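Local coordinates for nematode fatty acid retinoid binding protein (Necator americanus, PDB 4XCP), which probably binds and carries lipids such as fatty acids and retinol as a secreted, all-helical protein, here with palmitic acid bound, at residues A145-G148 / F153-K156; E131-Y136 / G161-F166; K49-A54 / I64-K69; S87-L92 / G98-S103. All blocks are in the same frame, centred on the assembly; numbering follows the deposited sequence.

Contact 1: residues A145-G148 / F153-K156; sequences ADFG and FLAK
Phe147 turns the rim of its ring to Leu154: CZ lies 3.9 Å from Leu154 CB, and that CB sits near the ring plane, at the edge. CE2 of the same ring touches Leu154 CB just as closely and also meets Ala155 N, which approaches from an oblique direction, while Leu154 CD1 stays a little farther off at 4.2 Å from Phe147 CZ. The ring is brought to this position by a first torsion that sets its CG anti to the backbone N (chi1 175°), carrying it over to the segment 153-156. A second meeting lies close by, where Ala155 CB rests on the bare CA of Gly148 at 3.6 Å. With no side chain on Gly148, the two backbones come near, the CA atoms of Gly148 and Ala155 being 5.0 Å apart. Helix 141-150 folds back on helix 152-159 across a very short connection, a helical hairpin of two successive helices joined chiefly by packing of carbon atoms. Farther out, the Phe147 ring packs edge-to-face on Phe99 and also meets the ring of Phe151, so that it is held among aromatics. Asp146 OD2 accepts a hydrogen bond from Gly93 N, which ties helix 141-150 to the start of helix 94-115, and Leu154 also leans on Pro30.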
loop_
_atom_site.group_PDB
_atom_site.type_symbol
_atom_site.label_atom_id
_atom_site.label_comp_id
_atom_site.label_asym_id
_atom_site.label_seq_id
_atom_site.Cartn_x
_atom_site.Cartn_y
_atom_site.Cartn_z
ATOM N N ALA A 145 0.913 -19.561 3.262
ATOM C CA ALA A 145 0.450 -20.219 2.034
ATOM C C ALA A 145 -0.876 -19.595 1.550
ATOM O O ALA A 145 -1.054 -19.365 0.356
ATOM C CB ALA A 145 0.300 -21.732 2.254
ATOM N N ASP A 146 -1.772 -19.279 2.494
ATOM C CA ASP A 146 -3.056 -18.654 2.205
ATOM C C ASP A 146 -2.834 -17.229 1.640
ATOM O O ASP A 146 -3.369 -16.889 0.569
ATOM C CB ASP A 146 -3.916 -18.661 3.477
ATOM C CG ASP A 146 -5.352 -18.235 3.282
ATOM O OD1 ASP A 146 -5.950 -18.609 2.242
ATOM O OD2 ASP A 146 -5.911 -17.630 4.208
ATOM N N PHE A 147 -1.948 -16.446 2.293
ATOM C CA PHE A 147 -1.588 -15.103 1.834
ATOM C C PHE A 147 -0.963 -15.140 0.427
ATOM O O PHE A 147 -1.359 -14.344 -0.427
ATOM C CB PHE A 147 -0.656 -14.378 2.844
ATOM C CG PHE A 147 -0.158 -13.035 2.346
ATOM C CD1 PHE A 147 -0.948 -11.892 2.464
ATOM C CD2 PHE A 147 1.095 -12.917 1.737
ATOM C CE1 PHE A 147 -0.494 -10.651 1.983
ATOM C CE2 PHE A 147 1.557 -11.679 1.279
ATOM C CZ PHE A 147 0.755 -10.553 1.397
ATOM N N GLY A 148 -0.014 -16.060 0.214
ATOM C CA GLY A 148 0.703 -16.246 -1.047
ATOM C C GLY A 148 -0.158 -16.571 -2.253
ATOM O O GLY A 148 0.183 -16.200 -3.380
ATOM N N PHE A 153 3.068 -11.819 -5.638
ATOM C CA PHE A 153 4.191 -10.886 -5.776
ATOM C C PHE A 153 4.759 -10.546 -4.409
ATOM O O PHE A 153 5.977 -10.573 -4.229
ATOM C CB PHE A 153 3.792 -9.597 -6.547
ATOM C CG PHE A 153 4.949 -8.628 -6.654
ATOM C CD1 PHE A 153 5.844 -8.702 -7.718
ATOM C CD2 PHE A 153 5.185 -7.684 -5.658
ATOM C CE1 PHE A 153 6.941 -7.839 -7.789
ATOM C CE2 PHE A 153 6.282 -6.828 -5.730
ATOM C CZ PHE A 153 7.154 -6.917 -6.787
ATOM N N LEU A 154 3.879 -10.196 -3.459
ATOM C CA LEU A 154 4.277 -9.838 -2.104
ATOM C C LEU A 154 4.881 -11.021 -1.346
ATOM O O LEU A 154 5.895 -10.855 -0.672
ATOM C CB LEU A 154 3.110 -9.182 -1.344
ATOM C CG LEU A 154 2.730 -7.746 -1.794
ATOM C CD1 LEU A 154 1.459 -7.280 -1.092
ATOM C CD2 LEU A 154 3.866 -6.742 -1.531
ATOM N N ALA A 155 4.297 -12.220 -1.502
ATOM C CA ALA A 155 4.817 -13.449 -0.888
ATOM C C ALA A 155 6.260 -13.681 -1.352
ATOM O O ALA A 155 7.117 -13.976 -0.523
ATOM C CB ALA A 155 3.953 -14.636 -1.276
ATOM N N LYS A 156 6.533 -13.485 -2.664
ATOM C CA LYS A 156 7.866 -13.619 -3.265
ATOM C C LYS A 156 8.856 -12.572 -2.701
ATOM O O LYS A 156 9.992 -12.909 -2.410
ATOM C CB LYS A 156 7.772 -13.519 -4.796
ATOM C CG LYS A 156 8.993 -14.068 -5.526
ATOM C CD LYS A 156 8.913 -13.856 -7.025
ATOM C CE LYS A 156 10.193 -14.258 -7.722
ATOM N NZ LYS A 156 10.092 -14.089 -9.197
#

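Contact 2: residues E131-Y136 / G161-F166; sequences EVLKLY and GKAAKF
Leu133 and Ala163 mark the nearest approach of the two backbones, with CA atoms 6.8 Å apart, where the helical segment 131-136 passes the first turn of helix 162-167. A single branch of one side chain makes the contact: Leu133 CD2 reaches Ala164 CB at 3.8 Å and lies equally near Ala164 CA, so the methyl presses on the backbone as well as on the alanine side chain. The same CD2 is 4.5 Å from Ala163 CB, a looser touch, which sets the methyl beside two consecutive alanines. Leu133 extends toward them because its CG stands anti to the backbone N (chi1 175°). The small alanine side chains leave the leucine to span most of the distance between the helices. Just before them, Gly161, with phi 93°, leaves helical geometry after helix 152-159 and stands at the N-cap of the next helix. Gly161 O then accepts the backbone N-H of Lys165 at 2.9 Å (N to O), closing the first turn. On the other segment Tyr136 OH is hydrogen-bonded to Glu159 and its ring stacks on Phe158. Phe158 of helix 152-159 also touches Leu133 and Ala163, filling in beside the contact. Val132 and Leu135 of helix 122-138 pack against helix 94-115, while the short C-terminal helix 162-167 meets helix 122-138 here through Leu133, on a different side.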
loop_
_atom_site.group_PDB
_atom_site.type_symbol
_atom_site.label_atom_id
_atom_site.label_comp_id
_atom_site.label_asym_id
_atom_site.label_seq_id
_atom_site.Cartn_x
_atom_site.Cartn_y
_atom_site.Cartn_z
ATOM N N GLU A 131 8.789 -4.362 10.183
ATOM C CA GLU A 131 7.595 -4.770 10.925
ATOM C C GLU A 131 6.669 -5.682 10.108
ATOM O O GLU A 131 6.195 -6.677 10.635
ATOM C CB GLU A 131 6.808 -3.561 11.461
ATOM C CG GLU A 131 5.680 -3.938 12.430
ATOM C CD GLU A 131 5.994 -4.922 13.549
ATOM O OE1 GLU A 131 7.176 -5.050 13.947
ATOM O OE2 GLU A 131 5.043 -5.589 14.016
ATOM N N VAL A 132 6.377 -5.312 8.849
ATOM C CA VAL A 132 5.519 -6.091 7.948
ATOM C C VAL A 132 6.150 -7.500 7.748
ATOM O O VAL A 132 5.454 -8.507 7.865
ATOM C CB VAL A 132 5.265 -5.321 6.613
ATOM C CG1 VAL A 132 4.648 -6.228 5.551
ATOM C CG2 VAL A 132 4.375 -4.094 6.850
ATOM N N LEU A 133 7.466 -7.555 7.487
ATOM C CA LEU A 133 8.175 -8.820 7.343
ATOM C C LEU A 133 8.073 -9.661 8.623
ATOM O O LEU A 133 7.750 -10.838 8.539
ATOM C CB LEU A 133 9.638 -8.619 6.904
ATOM C CG LEU A 133 10.517 -9.888 6.833
ATOM C CD1 LEU A 133 9.998 -10.889 5.787
ATOM C CD2 LEU A 133 11.968 -9.533 6.587
ATOM N N LYS A 134 8.290 -9.046 9.789
ATOM C CA LYS A 134 8.198 -9.688 11.105
ATOM C C LYS A 134 6.788 -10.312 11.304
ATOM O O LYS A 134 6.682 -11.462 11.736
ATOM C CB LYS A 134 8.500 -8.646 12.207
ATOM C CG LYS A 134 8.515 -9.215 13.625
ATOM C CD LYS A 134 8.975 -8.196 14.658
ATOM C CE LYS A 134 8.968 -8.810 16.040
ATOM N NZ LYS A 134 8.873 -7.782 17.107
ATOM N N LEU A 135 5.723 -9.557 10.978
ATOM C CA LEU A 135 4.354 -10.053 11.070
ATOM C C LEU A 135 4.124 -11.218 10.083
ATOM O O LEU A 135 3.415 -12.168 10.404
ATOM C CB LEU A 135 3.356 -8.922 10.811
ATOM C CG LEU A 135 3.345 -7.805 11.849
ATOM C CD1 LEU A 135 2.546 -6.639 11.367
ATOM C CD2 LEU A 135 2.857 -8.301 13.203
ATOM N N TYR A 136 4.738 -11.142 8.895
ATOM C CA TYR A 136 4.652 -12.194 7.899
ATOM C C TYR A 136 5.307 -13.454 8.471
ATOM O O TYR A 136 4.694 -14.519 8.449
ATOM C CB TYR A 136 5.308 -11.761 6.575
ATOM C CG TYR A 136 5.385 -12.889 5.572
ATOM C CD1 TYR A 136 4.287 -13.218 4.779
ATOM C CD2 TYR A 136 6.530 -13.682 5.468
ATOM C CE1 TYR A 136 4.335 -14.282 3.884
ATOM C CE2 TYR A 136 6.594 -14.740 4.564
ATOM C CZ TYR A 136 5.493 -15.036 3.777
ATOM O OH TYR A 136 5.539 -16.087 2.903
ATOM N N GLY A 161 13.868 -12.951 0.266
ATOM C CA GLY A 161 14.812 -12.195 1.081
ATOM C C GLY A 161 14.912 -10.744 0.633
ATOM O O GLY A 161 15.691 -9.974 1.197
ATOM N N LYS A 162 14.112 -10.354 -0.377
ATOM C CA LYS A 162 14.077 -8.989 -0.918
ATOM C C LYS A 162 13.654 -7.961 0.140
ATOM O O LYS A 162 14.305 -6.920 0.267
ATOM C CB LYS A 162 13.182 -8.913 -2.167
ATOM C CG LYS A 162 13.478 -7.715 -3.056
ATOM C CD LYS A 162 12.646 -7.736 -4.340
ATOM C CE LYS A 162 12.902 -6.535 -5.221
ATOM N NZ LYS A 162 14.232 -6.592 -5.893
ATOM N N ALA A 163 12.605 -8.268 0.927
ATOM C CA ALA A 163 12.148 -7.369 1.998
ATOM C C ALA A 163 13.221 -7.238 3.098
ATOM O O ALA A 163 13.464 -6.127 3.573
ATOM C CB ALA A 163 10.837 -7.868 2.595
ATOM N N ALA A 164 13.873 -8.363 3.474
ATOM C CA ALA A 164 14.917 -8.384 4.500
ATOM C C ALA A 164 16.135 -7.574 4.071
ATOM O O ALA A 164 16.660 -6.823 4.880
ATOM C CB ALA A 164 15.311 -9.816 4.836
ATOM N N LYS A 165 16.554 -7.690 2.795
ATOM C CA LYS A 165 17.668 -6.930 2.204
ATOM C C LYS A 165 17.398 -5.423 2.334
ATOM O O LYS A 165 18.265 -4.697 2.807
ATOM C CB LYS A 165 17.850 -7.291 0.719
ATOM C CG LYS A 165 19.029 -8.215 0.435
ATOM C CD LYS A 165 19.031 -8.714 -1.020
ATOM C CE LYS A 165 18.300 -10.032 -1.201
ATOM N NZ LYS A 165 17.982 -10.307 -2.629
ATOM N N PHE A 166 16.186 -4.965 1.963
ATOM C CA PHE A 166 15.818 -3.553 2.087
ATOM C C PHE A 166 15.798 -3.082 3.542
ATOM O O PHE A 166 16.363 -2.035 3.848
ATOM C CB PHE A 166 14.459 -3.263 1.419
ATOM C CG PHE A 166 14.023 -1.827 1.597
ATOM C CD1 PHE A 166 14.572 -0.813 0.814
ATOM C CD2 PHE A 166 13.093 -1.478 2.571
ATOM C CE1 PHE A 166 14.193 0.522 1.003
ATOM C CE2 PHE A 166 12.722 -0.143 2.759
ATOM C CZ PHE A 166 13.280 0.845 1.979
#

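Contact 3: residues K49-A54 / I64-K69; sequences KEVFKA and IAALKK
Helix 42-53, near its C-terminal end, passes helix 60-70 with the CA atoms of Val51 and Leu67 6.1 Å apart, the nearest backbone approach between the segments. Val51 supplies the first segment's share of the contact through both its methyls. CG2 presses on the backbone of Leu67, 3.8 Å from its CA, and meets the side chain at 4.1 Å from Leu67 CD1. CG1 reaches Ala66 CB at 4.2 Å and also borders Leu67 N. The fork of the valine, with CG1 anti to the backbone N (chi1 170°) and CG2 anti to the carbonyl carbon, therefore straddles two consecutive residues. Leu67 runs past Val51 and on to Val47 and Leu48 of the same helix 42-53, and also touches Val78 of helix 72-90; its side chain is about 5 Å from a bound palmitic acid. Around this apolar centre the polar groups find other partners: Glu50 OE1 forms a salt bridge with Lys70, and Val51 O is hydrogen-bonded to the hydroxyl of Tyr57. The side chains that meet are all hydrocarbon, so the two segments are joined mainly by dispersion and burial of methyl groups, and Leu67 links this joint to the surroundings of the fatty acid, consistent with a lipid-binding interior.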
loop_
_atom_site.group_PDB
_atom_site.type_symbol
_atom_site.label_atom_id
_atom_site.label_comp_id
_atom_site.label_asym_id
_atom_site.label_seq_id
_atom_site.Cartn_x
_atom_site.Cartn_y
_atom_site.Cartn_z
ATOM N N LYS A 49 -4.311 14.873 -2.854
ATOM C CA LYS A 49 -3.936 15.669 -1.692
ATOM C C LYS A 49 -5.156 16.419 -1.124
ATOM O O LYS A 49 -5.378 16.377 0.088
ATOM C CB LYS A 49 -2.802 16.644 -2.062
ATOM C CG LYS A 49 -2.324 17.529 -0.908
ATOM C CD LYS A 49 -1.174 18.411 -1.339
ATOM C CE LYS A 49 -0.699 19.333 -0.234
ATOM N NZ LYS A 49 -0.001 18.602 0.859
ATOM N N GLU A 50 -5.954 17.076 -1.992
ATOM C CA GLU A 50 -7.168 17.801 -1.556
ATOM C C GLU A 50 -8.194 16.852 -0.910
ATOM O O GLU A 50 -8.773 17.194 0.113
ATOM C CB GLU A 50 -7.820 18.555 -2.733
ATOM C CG GLU A 50 -7.049 19.796 -3.127
ATOM C CD GLU A 50 -7.482 20.423 -4.433
ATOM O OE1 GLU A 50 -8.244 19.785 -5.189
ATOM O OE2 GLU A 50 -6.985 21.525 -4.740
ATOM N N VAL A 51 -8.419 15.668 -1.508
ATOM C CA VAL A 51 -9.333 14.676 -0.930
ATOM C C VAL A 51 -8.780 14.223 0.444
ATOM O O VAL A 51 -9.517 14.204 1.417
ATOM C CB VAL A 51 -9.619 13.482 -1.894
ATOM C CG1 VAL A 51 -10.363 12.345 -1.172
ATOM C CG2 VAL A 51 -10.424 13.952 -3.099
ATOM N N PHE A 52 -7.487 13.900 0.525
ATOM C CA PHE A 52 -6.888 13.474 1.786
ATOM C C PHE A 52 -7.054 14.561 2.869
ATOM O O PHE A 52 -7.458 14.256 3.995
ATOM C CB PHE A 52 -5.399 13.078 1.625
ATOM C CG PHE A 52 -4.770 12.751 2.972
ATOM C CD1 PHE A 52 -4.946 11.496 3.556
ATOM C CD2 PHE A 52 -4.082 13.724 3.693
ATOM C CE1 PHE A 52 -4.408 11.210 4.829
ATOM C CE2 PHE A 52 -3.524 13.431 4.953
ATOM C CZ PHE A 52 -3.697 12.175 5.509
ATOM N N LYS A 53 -6.768 15.823 2.506
ATOM C CA LYS A 53 -6.864 16.969 3.411
ATOM C C LYS A 53 -8.297 17.282 3.879
ATOM O O LYS A 53 -8.457 17.816 4.972
ATOM C CB LYS A 53 -6.191 18.206 2.799
ATOM C CG LYS A 53 -4.660 18.118 2.781
ATOM C CD LYS A 53 -4.022 18.257 4.164
ATOM C CE LYS A 53 -2.638 17.655 4.197
ATOM N NZ LYS A 53 -1.992 17.829 5.527
ATOM N N ALA A 54 -9.323 16.920 3.080
ATOM C CA ALA A 54 -10.735 17.128 3.411
ATOM C C ALA A 54 -11.267 15.969 4.272
ATOM O O ALA A 54 -12.435 15.960 4.645
ATOM C CB ALA A 54 -11.571 17.296 2.135
ATOM N N ILE A 64 -12.972 7.190 -1.466
ATOM C CA ILE A 64 -13.056 6.943 -2.924
ATOM C C ILE A 64 -14.274 7.687 -3.534
ATOM O O ILE A 64 -14.160 8.297 -4.601
ATOM C CB ILE A 64 -13.059 5.412 -3.225
ATOM C CG1 ILE A 64 -11.737 4.765 -2.744
ATOM C CG2 ILE A 64 -13.319 5.111 -4.733
ATOM C CD1 ILE A 64 -11.721 3.218 -2.818
ATOM N N ALA A 65 -15.417 7.674 -2.827
ATOM C CA ALA A 65 -16.623 8.392 -3.266
ATOM C C ALA A 65 -16.344 9.904 -3.360
ATOM O O ALA A 65 -16.741 10.527 -4.346
ATOM C CB ALA A 65 -17.792 8.106 -2.314
ATOM N N ALA A 66 -15.616 10.483 -2.373
ATOM C CA ALA A 66 -15.233 11.909 -2.383
ATOM C C ALA A 66 -14.282 12.171 -3.557
ATOM O O ALA A 66 -14.420 13.177 -4.246
ATOM C CB ALA A 66 -14.576 12.302 -1.058
ATOM N N LEU A 67 -13.363 11.224 -3.827
ATOM C CA LEU A 67 -12.441 11.321 -4.950
ATOM C C LEU A 67 -13.195 11.311 -6.309
ATOM O O LEU A 67 -12.910 12.144 -7.170
ATOM C CB LEU A 67 -11.370 10.196 -4.881
ATOM C CG LEU A 67 -10.386 10.136 -6.064
ATOM C CD1 LEU A 67 -9.575 11.430 -6.196
ATOM C CD2 LEU A 67 -9.482 8.957 -5.955
ATOM N N LYS A 68 -14.164 10.391 -6.474
ATOM C CA LYS A 68 -14.992 10.256 -7.678
ATOM C C LYS A 68 -15.765 11.536 -7.961
ATOM O O LYS A 68 -15.918 11.903 -9.121
ATOM C CB LYS A 68 -15.969 9.073 -7.543
ATOM C CG LYS A 68 -15.327 7.712 -7.738
ATOM C CD LYS A 68 -16.334 6.595 -7.538
ATOM C CE LYS A 68 -15.827 5.265 -8.039
ATOM N NZ LYS A 68 -16.637 4.135 -7.499
ATOM N N LYS A 69 -16.224 12.228 -6.903
ATOM C CA LYS A 69 -16.946 13.497 -7.015
ATOM C C LYS A 69 -16.045 14.557 -7.679
ATOM O O LYS A 69 -16.490 15.249 -8.595
ATOM C CB LYS A 69 -17.442 13.961 -5.629
ATOM C CG LYS A 69 -18.309 15.227 -5.662
ATOM C CD LYS A 69 -17.816 16.324 -4.687
ATOM C CE LYS A 69 -16.725 17.223 -5.258
ATOM N NZ LYS A 69 -15.916 17.869 -4.188
#

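Contact 4: residues S87-L92 / G98-S103; sequences SKIAAL and GFAEKS
Ile89 faces Ala100 across the turn between two helices, their CA atoms 7.0 Å apart. From its CB the side chain forks. CG2, anti to the backbone N, heads for the carboxylate of Glu101 and lies 3.7 Å from OE2, an apolar methyl against an acid oxygen. The other branch leaves through CG1, which turns CD1 off to one side (chi2 -53°) and sets it 3.3 Å from Ala100 CB; so short a carbon pair is doubtful in detail and no sign of attraction. Ala100 CB has a second neighbour in Leu92 CD1, at 4.0 Å, so the alanine methyl is touched by two branched chains. Glu101 reaches Ile89 with an extended chain, its side chain about 5 Å from a bound palmitic acid. Within segment 98-103, Ser103 OG bonds to Phe99 O at 2.9 Å from above the carbonyl plane, and the same oxygen takes the backbone N-H of Ser103. Phe151 also touches Ile89, and Leu92 packs on helix 141-150. Helices 72-90 and 94-115, successive and joined by a short turn, pack here as a helical hairpin of an all-helical lipid-binding fold.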
loop_
_atom_site.group_PDB
_atom_site.type_symbol
_atom_site.label_atom_id
_atom_site.label_comp_id
_atom_site.label_asym_id
_atom_site.label_seq_id
_atom_site.Cartn_x
_atom_site.Cartn_y
_atom_site.Cartn_z
ATOM N N SER A 87 -11.243 -7.906 -2.814
ATOM C CA SER A 87 -11.667 -9.262 -3.170
ATOM C C SER A 87 -10.610 -10.312 -2.816
ATOM O O SER A 87 -10.963 -11.439 -2.464
ATOM C CB SER A 87 -12.074 -9.359 -4.640
ATOM O OG SER A 87 -10.951 -9.368 -5.505
ATOM N N LYS A 88 -9.321 -9.944 -2.891
ATOM C CA LYS A 88 -8.227 -10.846 -2.517
ATOM C C LYS A 88 -8.257 -11.103 -1.005
ATOM O O LYS A 88 -8.149 -12.256 -0.606
ATOM C CB LYS A 88 -6.881 -10.289 -2.972
ATOM C CG LYS A 88 -6.618 -10.494 -4.455
ATOM C CD LYS A 88 -5.431 -9.670 -4.886
ATOM C CE LYS A 88 -4.938 -10.052 -6.255
ATOM N NZ LYS A 88 -3.450 -10.074 -6.289
ATOM N N ILE A 89 -8.482 -10.043 -0.182
ATOM C CA ILE A 89 -8.593 -10.113 1.287
ATOM C C ILE A 89 -9.803 -10.978 1.681
ATOM O O ILE A 89 -9.676 -11.812 2.576
ATOM C CB ILE A 89 -8.657 -8.699 1.951
ATOM C CG1 ILE A 89 -7.459 -7.781 1.591
ATOM C CG2 ILE A 89 -8.846 -8.751 3.479
ATOM C CD1 ILE A 89 -6.155 -8.268 1.805
ATOM N N ALA A 90 -10.954 -10.805 0.983
ATOM C CA ALA A 90 -12.188 -11.565 1.213
ATOM C C ALA A 90 -11.998 -13.094 1.054
ATOM O O ALA A 90 -12.692 -13.859 1.717
ATOM C CB ALA A 90 -13.294 -11.074 0.280
ATOM N N ALA A 91 -11.059 -13.526 0.181
ATOM C CA ALA A 91 -10.746 -14.937 -0.062
ATOM C C ALA A 91 -9.797 -15.529 1.005
ATOM O O ALA A 91 -9.578 -16.731 1.025
ATOM C CB ALA A 91 -10.156 -15.108 -1.456
ATOM N N LEU A 92 -9.256 -14.697 1.912
ATOM C CA LEU A 92 -8.341 -15.200 2.939
ATOM C C LEU A 92 -9.030 -15.726 4.187
ATOM O O LEU A 92 -10.084 -15.234 4.575
ATOM C CB LEU A 92 -7.338 -14.095 3.351
ATOM C CG LEU A 92 -6.373 -13.542 2.291
ATOM C CD1 LEU A 92 -5.579 -12.354 2.862
ATOM C CD2 LEU A 92 -5.401 -14.598 1.846
ATOM N N GLY A 98 -5.980 -11.016 8.803
ATOM C CA GLY A 98 -5.449 -10.164 9.867
ATOM C C GLY A 98 -4.116 -9.542 9.499
ATOM O O GLY A 98 -3.914 -8.341 9.696
ATOM N N PHE A 99 -3.217 -10.352 8.889
ATOM C CA PHE A 99 -1.893 -9.904 8.443
ATOM C C PHE A 99 -2.002 -8.850 7.354
ATOM O O PHE A 99 -1.360 -7.807 7.446
ATOM C CB PHE A 99 -1.024 -11.075 7.952
ATOM C CG PHE A 99 0.194 -10.606 7.181
ATOM C CD1 PHE A 99 1.237 -9.946 7.826
ATOM C CD2 PHE A 99 0.266 -10.762 5.800
ATOM C CE1 PHE A 99 2.341 -9.483 7.103
ATOM C CE2 PHE A 99 1.381 -10.317 5.087
ATOM C CZ PHE A 99 2.411 -9.692 5.741
ATOM N N ALA A 100 -2.787 -9.150 6.314
ATOM C CA ALA A 100 -3.017 -8.276 5.175
ATOM C C ALA A 100 -3.607 -6.940 5.629
ATOM O O ALA A 100 -3.150 -5.897 5.176
ATOM C CB ALA A 100 -3.936 -8.960 4.175
ATOM N N GLU A 101 -4.584 -6.974 6.542
ATOM C CA GLU A 101 -5.228 -5.770 7.071
ATOM C C GLU A 101 -4.281 -4.929 7.933
ATOM O O GLU A 101 -4.260 -3.714 7.782
ATOM C CB GLU A 101 -6.529 -6.119 7.793
ATOM C CG GLU A 101 -7.610 -6.439 6.774
ATOM C CD GLU A 101 -8.906 -7.013 7.297
ATOM O OE1 GLU A 101 -8.929 -7.475 8.461
ATOM O OE2 GLU A 101 -9.893 -7.032 6.527
ATOM N N LYS A 102 -3.436 -5.575 8.751
ATOM C CA LYS A 102 -2.427 -4.863 9.528
ATOM C C LYS A 102 -1.371 -4.264 8.585
ATOM O O LYS A 102 -0.990 -3.116 8.776
ATOM C CB LYS A 102 -1.790 -5.777 10.596
ATOM C CG LYS A 102 -0.778 -5.061 11.509
ATOM C CD LYS A 102 -1.410 -3.999 12.409
ATOM C CE LYS A 102 -0.388 -3.004 12.882
ATOM N NZ LYS A 102 -0.899 -2.188 14.017
ATOM N N SER A 103 -0.958 -5.007 7.528
ATOM C CA SER A 103 0.027 -4.511 6.546
ATOM C C SER A 103 -0.485 -3.265 5.813
ATOM O O SER A 103 0.273 -2.326 5.569
ATOM C CB SER A 103 0.395 -5.606 5.545
ATOM O OG SER A 103 0.996 -6.661 6.278
#

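How the contacts relate
Contacts 1, 2 and 4 lie near one another, while contact 3 stands apart, its centre 31 Å from that of contact 1. Contacts 2, 3 and 4 are buried and contact 1 is partly so. Each joins a different pair of helices, adjacent in the chain for contacts 1, 3 and 4. Contact 1 is nested inside the loop closed by contact 2, whose helices 122-138 and 162-167 directly flank its own, and Phe147 CD2 meets Tyr136 CE1 at 4.1 Å. Phe99 joins contacts 2 and 4. All four rest mainly on carbon packing, but contact 1 uses an aromatic ring, contacts 2 and 3 aliphatic methyls, and contact 4 adds a carboxylate. Contacts 3 and 4 lie closest to bound palmitic acid.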